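Uly1 (Catenovulum maritimum, PDB 7DRQ) probably cleaves ulvan, the sulfated polysaccharide of green algae, as a calcium-binding lyase of polysaccharide lyase family 24 with a beta-propeller fold. Local coordinates at residues Y131-D136 with E193-F198; S245-G250 with W260-K265. All coordinates share one frame; numbering follows the deposited sequence.

Contact 1: Y131-D136 with E193-F198; sequences YRENTD and EDHGQF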
loop_
_atom_site.group_PDB
_atom_site.type_symbol
_atom_site.label_atom_id
_atom_site.label_comp_id
_atom_site.label_asym_id
_atom_site.label_seq_id
_atom_site.Cartn_x
_atom_site.Cartn_y
_atom_site.Cartn_z
ATOM N N TYR A 131 -15.239 0.557 -5.504
ATOM C CA TYR A 131 -16.325 0.928 -6.399
ATOM C C TYR A 131 -16.982 -0.321 -6.978
ATOM O O TYR A 131 -16.402 -1.409 -6.996
ATOM C CB TYR A 131 -15.823 1.850 -7.512
ATOM C CG TYR A 131 -15.173 3.104 -6.963
ATOM C CD1 TYR A 131 -15.727 3.777 -5.885
ATOM C CD2 TYR A 131 -13.991 3.590 -7.503
ATOM C CE1 TYR A 131 -15.134 4.931 -5.363
ATOM C CE2 TYR A 131 -13.382 4.732 -6.987
ATOM C CZ TYR A 131 -13.954 5.392 -5.920
ATOM O OH TYR A 131 -13.359 6.520 -5.412
ATOM N N ARG A 132 -18.223 -0.150 -7.435
ATOM C CA ARG A 132 -19.033 -1.232 -7.980
ATOM C C ARG A 132 -19.844 -0.675 -9.139
ATOM O O ARG A 132 -19.881 0.533 -9.367
ATOM C CB ARG A 132 -19.961 -1.841 -6.911
ATOM C CG ARG A 132 -20.530 -0.809 -5.964
ATOM C CD ARG A 132 -21.206 -1.437 -4.742
ATOM N NE ARG A 132 -21.250 -0.490 -3.622
ATOM C CZ ARG A 132 -22.155 0.478 -3.488
ATOM N NH1 ARG A 132 -23.108 0.642 -4.401
ATOM N NH2 ARG A 132 -22.113 1.288 -2.438
ATOM N N GLU A 133 -20.521 -1.567 -9.872
ATOM C CA GLU A 133 -21.203 -1.117 -11.084
ATOM C C GLU A 133 -22.288 -0.091 -10.781
ATOM O O GLU A 133 -22.584 0.761 -11.626
ATOM C CB GLU A 133 -21.787 -2.308 -11.844
ATOM C CG GLU A 133 -22.925 -3.014 -11.140
ATOM C CD GLU A 133 -23.309 -4.277 -11.865
ATOM O OE1 GLU A 133 -23.080 -4.328 -13.090
ATOM O OE2 GLU A 133 -23.811 -5.217 -11.220
ATOM N N ASN A 134 -22.878 -0.134 -9.584
ATOM C CA ASN A 134 -23.914 0.823 -9.225
ATOM C C ASN A 134 -23.409 1.875 -8.241
ATOM O O ASN A 134 -24.205 2.463 -7.504
ATOM C CB ASN A 134 -25.148 0.099 -8.680
ATOM C CG ASN A 134 -24.877 -0.621 -7.383
ATOM O OD1 ASN A 134 -23.730 -0.929 -7.055
ATOM N ND2 ASN A 134 -25.932 -0.876 -6.620
ATOM N N THR A 135 -22.100 2.121 -8.213
ATOM C CA THR A 135 -21.576 3.266 -7.481
ATOM C C THR A 135 -22.199 4.546 -8.030
ATOM O O THR A 135 -22.302 4.734 -9.244
ATOM C CB THR A 135 -20.043 3.315 -7.591
ATOM O OG1 THR A 135 -19.473 2.283 -6.778
ATOM C CG2 THR A 135 -19.489 4.661 -7.138
ATOM N N ASP A 136 -22.640 5.418 -7.126
ATOM C CA ASP A 136 -23.347 6.636 -7.501
ATOM C C ASP A 136 -22.329 7.761 -7.612
ATOM O O ASP A 136 -21.860 8.288 -6.597
ATOM C CB ASP A 136 -24.436 6.965 -6.475
ATOM C CG ASP A 136 -25.203 8.241 -6.812
ATOM O OD1 ASP A 136 -24.961 8.833 -7.882
ATOM O OD2 ASP A 136 -26.065 8.649 -6.001
ATOM N N GLU A 193 -14.908 -10.802 -17.554
ATOM C CA GLU A 193 -15.638 -9.815 -16.765
ATOM C C GLU A 193 -16.348 -10.526 -15.624
ATOM O O GLU A 193 -16.996 -11.557 -15.831
ATOM C CB GLU A 193 -16.640 -9.047 -17.633
ATOM C CG GLU A 193 -17.453 -7.979 -16.876
ATOM C CD GLU A 193 -18.500 -7.305 -17.750
ATOM O OE1 GLU A 193 -18.635 -7.705 -18.926
ATOM O OE2 GLU A 193 -19.191 -6.385 -17.265
ATOM N N ASP A 194 -16.201 -9.999 -14.409
ATOM C CA ASP A 194 -16.686 -10.715 -13.222
ATOM C C ASP A 194 -16.914 -9.672 -12.123
ATOM O O ASP A 194 -15.998 -9.356 -11.363
ATOM C CB ASP A 194 -15.692 -11.786 -12.798
ATOM C CG ASP A 194 -16.187 -12.629 -11.641
ATOM O OD1 ASP A 194 -17.182 -12.245 -10.986
ATOM O OD2 ASP A 194 -15.575 -13.695 -11.386
ATOM N N HIS A 195 -18.150 -9.167 -12.040
ATOM C CA HIS A 195 -18.445 -8.126 -11.057
ATOM C C HIS A 195 -18.278 -8.637 -9.631
ATOM O O HIS A 195 -17.760 -7.920 -8.771
ATOM C CB HIS A 195 -19.856 -7.575 -11.259
ATOM C CG HIS A 195 -20.166 -6.397 -10.388
ATOM N ND1 HIS A 195 -20.801 -6.519 -9.169
ATOM C CD2 HIS A 195 -19.928 -5.077 -10.559
ATOM C CE1 HIS A 195 -20.935 -5.322 -8.624
ATOM N NE2 HIS A 195 -20.418 -4.430 -9.452
ATOM N N GLY A 196 -18.699 -9.877 -9.362
ATOM C CA GLY A 196 -18.488 -10.437 -8.034
ATOM C C GLY A 196 -17.027 -10.406 -7.623
ATOM O O GLY A 196 -16.695 -10.080 -6.478
ATOM N N GLN A 197 -16.131 -10.710 -8.567
ATOM C CA GLN A 197 -14.704 -10.811 -8.260
ATOM C C GLN A 197 -14.023 -9.449 -8.204
ATOM O O GLN A 197 -13.096 -9.259 -7.405
ATOM C CB GLN A 197 -13.993 -11.693 -9.301
ATOM C CG GLN A 197 -12.502 -11.889 -9.031
ATOM C CD GLN A 197 -11.783 -12.774 -10.043
ATOM O OE1 GLN A 197 -10.562 -12.952 -9.957
ATOM N NE2 GLN A 197 -12.524 -13.327 -11.008
ATOM N N PHE A 198 -14.449 -8.489 -9.021
ATOM C CA PHE A 198 -13.668 -7.267 -9.181
ATOM C C PHE A 198 -14.332 -6.015 -8.627
ATOM O O PHE A 198 -13.772 -4.925 -8.771
ATOM C CB PHE A 198 -13.317 -7.085 -10.658
ATOM C CG PHE A 198 -12.361 -8.116 -11.149
ATOM C CD1 PHE A 198 -11.035 -8.088 -10.740
ATOM C CD2 PHE A 198 -12.792 -9.154 -11.964
ATOM C CE1 PHE A 198 -10.153 -9.057 -11.160
ATOM C CE2 PHE A 198 -11.917 -10.124 -12.387
ATOM C CZ PHE A 198 -10.603 -10.087 -11.992
HETATM O O HOH W 1 -13.654 -2.589 -7.267
#
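The imidazole of His-195 has the carboxylate of Glu-133 over one face and the backbone of Arg-132 and Glu-133 at its edge. Glu-133 OE2 sits 3.7 Å above the His-195 ring plane, over the ring centre, and the two flat groups are stacked with planes 22° apart. At the edge, Glu-133 N donates to His-195 NE2 over 2.9 Å; the N-H...NE2 angle of 167° makes this bond nearly straight, and the donor lies close to the ring plane. NE2 is therefore an acceptor here, which, for a neutral ring, would put the proton on ND1. Arg-132 CB fills in beside the bond, 3.7 Å from His-195 NE2. Because CG of Glu-133 lies between its backbone N and carbonyl carbon (chi1 68°) and the chain then runs extended, one residue supplies both the edge donor and the face group.

Local bonds hold each segment. Arg-132 to Thr-135 form a type I beta turn, closed by Thr-135 N to Arg-132 O at 3.0 Å, with Arg-132 N also donating to Thr-135 OG1 at 2.8 Å. Asp-194 N-caps the short helix 195-198 through OD1, which accepts from Gln-197 N at 3.1 Å. Tyr-147 meets the His-195 ring edge-to-face, and water 1 lies within hydrogen-bonding distance of both Tyr-131 O and Phe-198 O. This is surface loop packing in the beta-propeller: a histidine on the first turn of an N-capped helix accepts from the backbone of a beta turn.

Contact 2: S245-G250 with W260-K265; sequences SFNVLG and WSIYGK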
loop_
_atom_site.group_PDB
_atom_site.type_symbol
_atom_site.label_atom_id
_atom_site.label_comp_id
_atom_site.label_asym_id
_atom_site.label_seq_id
_atom_site.Cartn_x
_atom_site.Cartn_y
_atom_site.Cartn_z
ATOM N N SER A 245 -9.383 -15.863 -1.617
ATOM C CA SER A 245 -9.628 -15.206 -0.339
ATOM C C SER A 245 -8.665 -15.697 0.733
ATOM O O SER A 245 -8.587 -16.902 1.008
ATOM C CB SER A 245 -11.063 -15.481 0.119
ATOM O OG SER A 245 -11.974 -14.989 -0.830
ATOM N N PHE A 246 -7.949 -14.766 1.364
ATOM C CA PHE A 246 -7.220 -15.131 2.572
ATOM C C PHE A 246 -8.182 -15.399 3.727
ATOM O O PHE A 246 -7.984 -16.344 4.502
ATOM C CB PHE A 246 -6.229 -14.039 2.986
ATOM C CG PHE A 246 -5.691 -14.264 4.368
ATOM C CD1 PHE A 246 -4.712 -15.216 4.582
ATOM C CD2 PHE A 246 -6.238 -13.613 5.462
ATOM C CE1 PHE A 246 -4.252 -15.484 5.854
ATOM C CE2 PHE A 246 -5.781 -13.880 6.746
ATOM C CZ PHE A 246 -4.786 -14.816 6.936
ATOM N N ASN A 247 -9.202 -14.557 3.873
ATOM C CA ASN A 247 -10.249 -14.724 4.869
ATOM C C ASN A 247 -11.600 -14.561 4.185
ATOM O O ASN A 247 -11.707 -14.008 3.085
ATOM C CB ASN A 247 -10.084 -13.735 6.052
ATOM C CG ASN A 247 -10.300 -12.277 5.652
ATOM O OD1 ASN A 247 -9.597 -11.742 4.796
ATOM N ND2 ASN A 247 -11.273 -11.634 6.280
ATOM N N VAL A 248 -12.647 -15.074 4.834
ATOM C CA VAL A 248 -13.968 -15.080 4.218
ATOM C C VAL A 248 -14.621 -13.706 4.331
ATOM O O VAL A 248 -14.256 -12.864 5.156
ATOM C CB VAL A 248 -14.864 -16.156 4.852
ATOM C CG1 VAL A 248 -14.180 -17.521 4.823
ATOM C CG2 VAL A 248 -15.224 -15.752 6.291
ATOM N N LEU A 249 -15.625 -13.491 3.489
ATOM C CA LEU A 249 -16.646 -12.501 3.786
ATOM C C LEU A 249 -17.808 -13.199 4.478
ATOM O O LEU A 249 -17.977 -14.421 4.379
ATOM C CB LEU A 249 -17.129 -11.793 2.521
ATOM C CG LEU A 249 -16.119 -10.890 1.805
ATOM C CD1 LEU A 249 -16.617 -10.512 0.429
ATOM C CD2 LEU A 249 -15.815 -9.637 2.632
ATOM N N GLY A 250 -18.591 -12.416 5.212
ATOM C CA GLY A 250 -19.717 -12.981 5.947
ATOM C C GLY A 250 -19.302 -13.973 7.011
ATOM O O GLY A 250 -19.963 -15.003 7.192
ATOM N N TRP A 260 -16.401 -9.406 10.249
ATOM C CA TRP A 260 -15.290 -8.529 10.613
ATOM C C TRP A 260 -14.603 -8.062 9.340
ATOM O O TRP A 260 -14.911 -8.527 8.243
ATOM C CB TRP A 260 -14.296 -9.224 11.557
ATOM C CG TRP A 260 -13.739 -10.555 11.082
ATOM C CD1 TRP A 260 -14.392 -11.762 11.044
ATOM C CD2 TRP A 260 -12.412 -10.808 10.591
ATOM N NE1 TRP A 260 -13.552 -12.743 10.564
ATOM C CE2 TRP A 260 -12.334 -12.183 10.274
ATOM C CE3 TRP A 260 -11.286 -10.007 10.388
ATOM C CZ2 TRP A 260 -11.169 -12.771 9.777
ATOM C CZ3 TRP A 260 -10.132 -10.597 9.881
ATOM C CH2 TRP A 260 -10.085 -11.958 9.578
ATOM N N SER A 261 -13.688 -7.102 9.494
ATOM C CA SER A 261 -12.905 -6.559 8.391
ATOM C C SER A 261 -11.429 -6.583 8.771
ATOM O O SER A 261 -11.069 -6.608 9.951
ATOM C CB SER A 261 -13.343 -5.130 8.044
ATOM O OG SER A 261 -12.813 -4.745 6.782
ATOM N N ILE A 262 -10.568 -6.561 7.763
ATOM C CA ILE A 262 -9.164 -6.910 7.938
ATOM C C ILE A 262 -8.301 -5.729 7.511
ATOM O O ILE A 262 -8.503 -5.157 6.434
ATOM C CB ILE A 262 -8.816 -8.196 7.160
ATOM C CG1 ILE A 262 -7.326 -8.540 7.276
ATOM C CG2 ILE A 262 -9.273 -8.095 5.687
ATOM C CD1 ILE A 262 -7.031 -9.978 6.854
ATOM N N TYR A 263 -7.366 -5.343 8.383
ATOM C CA TYR A 263 -6.538 -4.148 8.215
ATOM C C TYR A 263 -5.087 -4.603 8.285
ATOM O O TYR A 263 -4.538 -4.773 9.377
ATOM C CB TYR A 263 -6.860 -3.099 9.289
ATOM C CG TYR A 263 -8.196 -2.444 9.053
ATOM C CD1 TYR A 263 -9.377 -3.101 9.377
ATOM C CD2 TYR A 263 -8.282 -1.181 8.480
ATOM C CE1 TYR A 263 -10.605 -2.513 9.139
ATOM C CE2 TYR A 263 -9.507 -0.586 8.241
ATOM C CZ TYR A 263 -10.660 -1.260 8.571
ATOM O OH TYR A 263 -11.877 -0.681 8.333
ATOM N N GLY A 264 -4.467 -4.805 7.130
ATOM C CA GLY A 264 -3.104 -5.292 7.125
ATOM C C GLY A 264 -2.582 -5.395 5.712
ATOM O O GLY A 264 -3.155 -4.839 4.772
ATOM N N LYS A 265 -1.485 -6.127 5.571
ATOM C CA LYS A 265 -0.819 -6.203 4.280
ATOM C C LYS A 265 -0.126 -7.546 4.151
ATOM O O LYS A 265 0.479 -8.035 5.114
ATOM C CB LYS A 265 0.195 -5.071 4.118
ATOM C CG LYS A 265 0.699 -4.915 2.686
ATOM C CD LYS A 265 1.352 -3.554 2.467
ATOM C CE LYS A 265 0.466 -2.423 2.941
ATOM N NZ LYS A 265 1.127 -1.113 2.667
HETATM O O HOH W 2 -14.115 -11.235 7.325
#
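Asn-247 and Trp-260 meet amide to ring: ND2 of Asn-247 stands 3.5 Å above one face of the Trp-260 indole, offset toward the rim of its six-membered ring, with CH2 of Trp-260 its nearest atom. The amide and ring planes are 37° apart, so the amide is tilted over the indole instead of lying flat on it. On its other branch, Asn-247 OD1 rests against Ile-262, 3.7 Å from CD1 and 3.8 Å from CG2. Ile-262 CD1 also reaches the ring of Phe-246, approaching CD2 at 4.0 Å. That methyl can serve both neighbours because CG1 of Ile-262 is anti to the backbone N (chi1 177°), which carries CD1 from the strand toward Phe-246 and Asn-247.

The next shell holds these groups in place. Both ends of the Asn-247 amide are bonded to strand 225-234, OD1 accepting from Val-228 N and ND2 donating to Gly-226 O, which fixes which end faces the indole. Trp-260 NE1 donates to Val-320 O, Phe-246 packs edge-to-face with Trp-307, and Ile-262 also touches Phe-277 on strand 272-280. Water 2 lies between the two segments, 2.7 Å from Val-248 O and 3.0 Å from Trp-260 O, over the same indole face as the amide. The contact ties the end of one four-stranded antiparallel sheet to the first strand of the next, consistent with packing between successive blades of a propeller.

Chemically, no direct hydrogen bond crosses between 245-250 and 260-265. They join through apolar packing, an amide N tilted over an indole face, and a water between them. With OD1 and ND2 of the buried amide satisfied by Val-228 N and Gly-226 O, its remaining surface is left to pack on Trp-260 and Ile-262.

Contacts 1 and 2 follow one another in series along the chain, with centres 18 Å apart and nearest atoms about 7 Å apart, so they do not touch. Strand 239-245 relates them: Gln-197 OE1 of contact 1 accepts from Phe-243 N, the Gln-197 side chain packs on His-242, and 245-250 of contact 2 begins on the strand's last residue. Their settings differ, contact 1 being at the surface and contact 2 buried. Neither holds a calcium ligand. The side chain of Glu-133 is about 13 Å from a bound calcium ion, and that of Trp-260 about 11 Å from one and about 8 Å from the side chain of the calcium-binding residue Leu-283.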